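Local coordinates for glycosyl hydrolase family 2, TIM barrel domain protein (Faecalibacterium prausnitzii A2-165, PDB 6ED2) that probably hydrolyses beta-glucuronides, releasing glucuronic acid from conjugates such as drug glucuronides in the human gut, at residues G331-L334 with P335-K338; F615-R618 with W619-P623. All blocks are in the same frame, centred on the assembly; numbering follows the deposited sequence.

Contact 1 (G331-L334 with P335-K338)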
loop_
_atom_site.group_PDB
_atom_site.type_symbol
_atom_site.label_atom_id
_atom_site.label_comp_id
_atom_site.label_asym_id
_atom_site.label_seq_id
_atom_site.Cartn_x
_atom_site.Cartn_y
_atom_site.Cartn_z
ATOM N N GLY A 331 -2.314 12.506 -23.078
ATOM C CA GLY A 331 -1.506 13.638 -23.502
ATOM C C GLY A 331 -0.040 13.272 -23.642
ATOM O O GLY A 331 0.508 12.489 -22.862
ATOM N N LEU A 332 0.590 13.832 -24.669
ATOM C CA LEU A 332 2.013 13.635 -24.876
ATOM C C LEU A 332 2.774 14.324 -23.748
ATOM O O LEU A 332 2.451 15.454 -23.368
ATOM C CB LEU A 332 2.437 14.200 -26.240
ATOM C CG LEU A 332 3.951 14.133 -26.508
ATOM C CD1 LEU A 332 4.425 12.682 -26.629
ATOM C CD2 LEU A 332 4.349 14.924 -27.765
ATOM N N ASP A 333 3.758 13.627 -23.193
ATOM C CA ASP A 333 4.623 14.179 -22.156
ATOM C C ASP A 333 6.020 13.636 -22.410
ATOM O O ASP A 333 6.297 12.468 -22.118
ATOM C CB ASP A 333 4.147 13.816 -20.762
ATOM C CG ASP A 333 4.985 14.486 -19.685
ATOM O OD1 ASP A 333 5.025 15.743 -19.664
ATOM O OD2 ASP A 333 5.600 13.759 -18.873
ATOM N N LEU A 334 6.889 14.486 -22.954
ATOM C CA LEU A 334 8.243 14.049 -23.259
ATOM C C LEU A 334 9.029 13.570 -22.039
ATOM O O LEU A 334 9.873 12.670 -22.206
ATOM C CB LEU A 334 8.981 15.184 -23.978
ATOM C CG LEU A 334 8.358 15.520 -25.333
ATOM C CD1 LEU A 334 9.122 16.639 -26.060
ATOM C CD2 LEU A 334 8.278 14.251 -26.193
ATOM N N PRO A 335 8.857 14.116 -20.831
ATOM C CA PRO A 335 9.575 13.505 -19.695
ATOM C C PRO A 335 9.147 12.071 -19.444
ATOM O O PRO A 335 10.007 11.202 -19.244
ATOM C CB PRO A 335 9.239 14.442 -18.521
ATOM C CG PRO A 335 9.078 15.787 -19.198
ATOM C CD PRO A 335 8.298 15.432 -20.470
ATOM N N THR A 336 7.838 11.789 -19.481
ATOM C CA THR A 336 7.381 10.405 -19.338
ATOM C C THR A 336 7.930 9.526 -20.458
ATOM O O THR A 336 8.336 8.381 -20.214
ATOM C CB THR A 336 5.854 10.337 -19.329
ATOM O OG1 THR A 336 5.332 11.213 -18.328
ATOM C CG2 THR A 336 5.399 8.917 -19.044
ATOM N N VAL A 337 7.966 10.057 -21.691
ATOM C CA VAL A 337 8.480 9.287 -22.824
ATOM C C VAL A 337 9.948 8.934 -22.614
ATOM O O VAL A 337 10.368 7.784 -22.825
ATOM C CB VAL A 337 8.264 10.058 -24.140
ATOM C CG1 VAL A 337 8.942 9.333 -25.289
ATOM C CG2 VAL A 337 6.756 10.230 -24.426
ATOM N N LYS A 338 10.755 9.916 -22.192
ATOM C CA LYS A 338 12.166 9.648 -21.925
ATOM C C LYS A 338 12.318 8.592 -20.840
ATOM O O LYS A 338 13.066 7.624 -20.996
ATOM C CB LYS A 338 12.879 10.942 -21.521
ATOM C CG LYS A 338 14.343 10.762 -21.100
ATOM C CD LYS A 338 15.234 10.524 -22.306
ATOM C CE LYS A 338 16.601 10.056 -21.897
ATOM N NZ LYS A 338 17.457 9.784 -23.067
#

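Contact 2 (F615-R618 with W619-P623)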
loop_
_atom_site.group_PDB
_atom_site.type_symbol
_atom_site.label_atom_id
_atom_site.label_comp_id
_atom_site.label_asym_id
_atom_site.label_seq_id
_atom_site.Cartn_x
_atom_site.Cartn_y
_atom_site.Cartn_z
ATOM N N PHE A 615 11.816 -10.113 -15.873
ATOM C CA PHE A 615 12.006 -9.869 -17.298
ATOM C C PHE A 615 13.401 -9.347 -17.588
ATOM O O PHE A 615 13.995 -9.703 -18.611
ATOM C CB PHE A 615 10.957 -8.893 -17.826
ATOM C CG PHE A 615 9.668 -9.551 -18.227
ATOM C CD1 PHE A 615 9.621 -10.411 -19.322
ATOM C CD2 PHE A 615 8.501 -9.325 -17.501
ATOM C CE1 PHE A 615 8.421 -11.028 -19.697
ATOM C CE2 PHE A 615 7.290 -9.938 -17.871
ATOM C CZ PHE A 615 7.260 -10.790 -18.963
ATOM N N ARG A 616 13.942 -8.502 -16.702
ATOM C CA ARG A 616 15.274 -7.951 -16.930
ATOM C C ARG A 616 16.315 -9.059 -16.991
ATOM O O ARG A 616 17.178 -9.074 -17.876
ATOM C CB ARG A 616 15.638 -6.946 -15.829
ATOM C CG ARG A 616 17.055 -6.424 -15.939
ATOM C CD ARG A 616 17.284 -5.245 -15.024
ATOM N NE ARG A 616 18.402 -4.427 -15.481
ATOM C CZ ARG A 616 19.511 -4.216 -14.772
ATOM N NH1 ARG A 616 19.652 -4.756 -13.564
ATOM N NH2 ARG A 616 20.478 -3.459 -15.270
ATOM N N LYS A 617 16.263 -9.989 -16.035
ATOM C CA LYS A 617 17.203 -11.100 -16.060
ATOM C C LYS A 617 17.005 -11.952 -17.307
ATOM O O LYS A 617 17.977 -12.342 -17.963
ATOM C CB LYS A 617 17.062 -11.947 -14.798
ATOM C CG LYS A 617 17.940 -13.207 -14.837
ATOM C CD LYS A 617 17.994 -13.914 -13.473
ATOM C CE LYS A 617 18.523 -15.354 -13.562
ATOM N NZ LYS A 617 18.091 -16.179 -12.377
ATOM N N ARG A 618 15.751 -12.240 -17.660
ATOM C CA ARG A 618 15.499 -13.070 -18.833
ATOM C C ARG A 618 15.912 -12.357 -20.120
ATOM O O ARG A 618 16.672 -12.905 -20.929
ATOM C CB ARG A 618 14.020 -13.472 -18.883
ATOM C CG ARG A 618 13.624 -14.249 -20.141
ATOM C CD ARG A 618 12.157 -14.697 -20.073
ATOM N NE ARG A 618 11.651 -15.112 -21.375
ATOM C CZ ARG A 618 11.783 -16.346 -21.867
ATOM N NH1 ARG A 618 12.405 -17.286 -21.158
ATOM N NH2 ARG A 618 11.293 -16.641 -23.068
ATOM N N TRP A 619 15.441 -11.123 -20.314
ATOM C CA TRP A 619 15.597 -10.464 -21.605
ATOM C C TRP A 619 17.044 -10.085 -21.881
ATOM O O TRP A 619 17.461 -10.075 -23.042
ATOM C CB TRP A 619 14.702 -9.229 -21.670
ATOM C CG TRP A 619 13.268 -9.560 -21.937
ATOM C CD1 TRP A 619 12.758 -10.774 -22.311
ATOM C CD2 TRP A 619 12.157 -8.666 -21.858
ATOM N NE1 TRP A 619 11.391 -10.689 -22.468
ATOM C CE2 TRP A 619 11.001 -9.402 -22.200
ATOM C CE3 TRP A 619 12.023 -7.307 -21.529
ATOM C CZ2 TRP A 619 9.730 -8.825 -22.227
ATOM C CZ3 TRP A 619 10.763 -6.746 -21.551
ATOM C CH2 TRP A 619 9.634 -7.508 -21.891
ATOM N N THR A 620 17.816 -9.751 -20.844
ATOM C CA THR A 620 19.234 -9.459 -21.020
ATOM C C THR A 620 20.085 -10.714 -21.061
ATOM O O THR A 620 21.248 -10.636 -21.453
ATOM C CB THR A 620 19.755 -8.542 -19.902
ATOM O OG1 THR A 620 19.702 -9.234 -18.651
ATOM C CG2 THR A 620 18.932 -7.244 -19.822
ATOM N N THR A 621 19.536 -11.858 -20.667
ATOM C CA THR A 621 20.241 -13.126 -20.790
ATOM C C THR A 621 19.989 -13.801 -22.136
ATOM O O THR A 621 20.917 -14.372 -22.719
ATOM C CB THR A 621 19.832 -14.061 -19.645
ATOM O OG1 THR A 621 20.299 -13.513 -18.409
ATOM C CG2 THR A 621 20.424 -15.444 -19.832
ATOM N N LEU A 622 18.759 -13.748 -22.650
ATOM C CA LEU A 622 18.489 -14.317 -23.969
ATOM C C LEU A 622 19.326 -13.605 -25.031
ATOM O O LEU A 622 19.326 -12.364 -25.087
ATOM C CB LEU A 622 17.010 -14.195 -24.326
ATOM C CG LEU A 622 16.003 -14.944 -23.458
ATOM C CD1 LEU A 622 14.580 -14.664 -23.930
ATOM C CD2 LEU A 622 16.296 -16.443 -23.491
ATOM N N PRO A 623 20.034 -14.335 -25.890
ATOM C CA PRO A 623 20.757 -13.681 -26.988
ATOM C C PRO A 623 19.796 -13.006 -27.953
ATOM O O PRO A 623 18.601 -13.322 -28.005
ATOM C CB PRO A 623 21.515 -14.836 -27.665
ATOM C CG PRO A 623 20.761 -16.057 -27.296
ATOM C CD PRO A 623 20.222 -15.796 -25.896
#

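Contact 1 (G331-L334 with P335-K338)
The carboxylate of Asp-333 is met over one face and at one oxygen by the first turn of the helix. Over that face lies Pro-335, whose CD is 3.5 Å from Asp-333 CG. The backbone N-H of Thr-336 approaches from the same side, above the plane, and bonds Asp-333 OD2 at 3.0 Å. The hydroxyl of Thr-336 reaches the same oxygen at its anti lone pair, with OG1 2.6 Å from Asp-333 OD2.

Asp-333 is therefore the N-cap of helix 334-347. With CG anti to the backbone N (chi1 -175°), the carboxylate reaches the Thr-336 N-H, which has no preceding turn of helix to bond to. Thr-336 suits the third helical position because its OG1 stands beside its own N (chi1 -54°), so hydroxyl and amide grip one acceptor together. Pro-335 fits the first turn, where its missing N-H costs no helical bond. Regular bonding starts with Val-337 N to Asp-333 O (3.0 Å) and Lys-338 N to Leu-334 O (2.9 Å).

Leu-332, just before the cap, reaches past it to place CD1 4.0 Å from Val-337 CG2. This apolar pair spanning the N-cap is a hydrophobic staple; Val-337 also packs on Ile-363 and Met-366 of helix 361-370. Lys-338 turns away, and its ammonium bonds the carbonyl of Ser-70 of the second subunit.

Two neutral donors of Thr-336 grip OD2, and the guanidinium of Arg-328 of the second subunit adds a salt bridge to the same oxygen. That arginine and the helix start would probably favour the charged form of Asp-333, offsetting the nearness of the second subunit's Asp-333, so one group both caps the helix and joins two subunits.

Contact 2 (F615-R618 with W619-P623)
Aromatic packing joins Phe-615 to Trp-619, one helical turn apart. Their side chains run side by side, pointing the same way, with ring planes at an oblique 43°. Phe-615 CD1 lies over one face of the indole, toward its rim, 3.3 Å from Trp-619 CZ2. Phe-615 CB adds a CH-pi contact above the six-membered ring, 4.1 Å from its centroid. Large flat residues suit this buried flank, and the indole N-H is satisfied by Glu-577.

Among the hydrogen bonds, two threonine hydroxyls turn back on the helix. Thr-620 OG1, held between its backbone N and carbonyl carbon (chi1 66°), reaches Arg-616 O at 2.6 Å, a carbonyl that also accepts the Thr-620 amide. Thr-621 OG1, turned instead beside its own N (chi1 -66°), bonds Lys-617 O, also at 2.6 Å. Its amide is divided between weak bonds to Lys-617 O and Arg-618 O, so the strong hydroxyl bond adds to it near the helix end. Leu-622 N still bonds Arg-618 O at 2.8 Å, before Leu-622 and Pro-623 turn extended and leave the helix.

Charge and apolar contact combine at Arg-618. Its extended chain presents a guanidinium face to Leu-622 CD1, 3.9 Å from Arg-618 CZ, while NH2 makes salt bridges to Asp-569 and Glu-577.

Helix 610-621 thus lies against helix 334-347, where Ile-347 meets Phe-615 and Trp-619, and against helix 554-570 through Leu-561 and His-565. On its barrel side it meets strand 574-580 (Glu-577) and strand 312-320, whose Phe-319 touches the indole and whose Arg-317 hydrogen-bonds to the carbonyls of Trp-619, Leu-622 and Pro-623.

How the contacts relate
From the N terminus, the chain leaves barrel strand 312-320 and reaches contact 1, where the loop ends and helix 334-347 begins. That helix leads to strand 351-353, and the barrel is then completed strand by strand up to 574-580. Contact 2 comes afterwards, at the end of helix 610-621. The two are in series, neither nested nor crossed, and each is local, closing no long loop. Their centres are about 26 Å apart and they do not touch. Helix 334-347 nevertheless links them: contact 1 starts it, and its Ile-347 packs on contact 2. The first and last helices of the TIM barrel are neighbours because strands 312-320 and 574-580 pair to close the barrel.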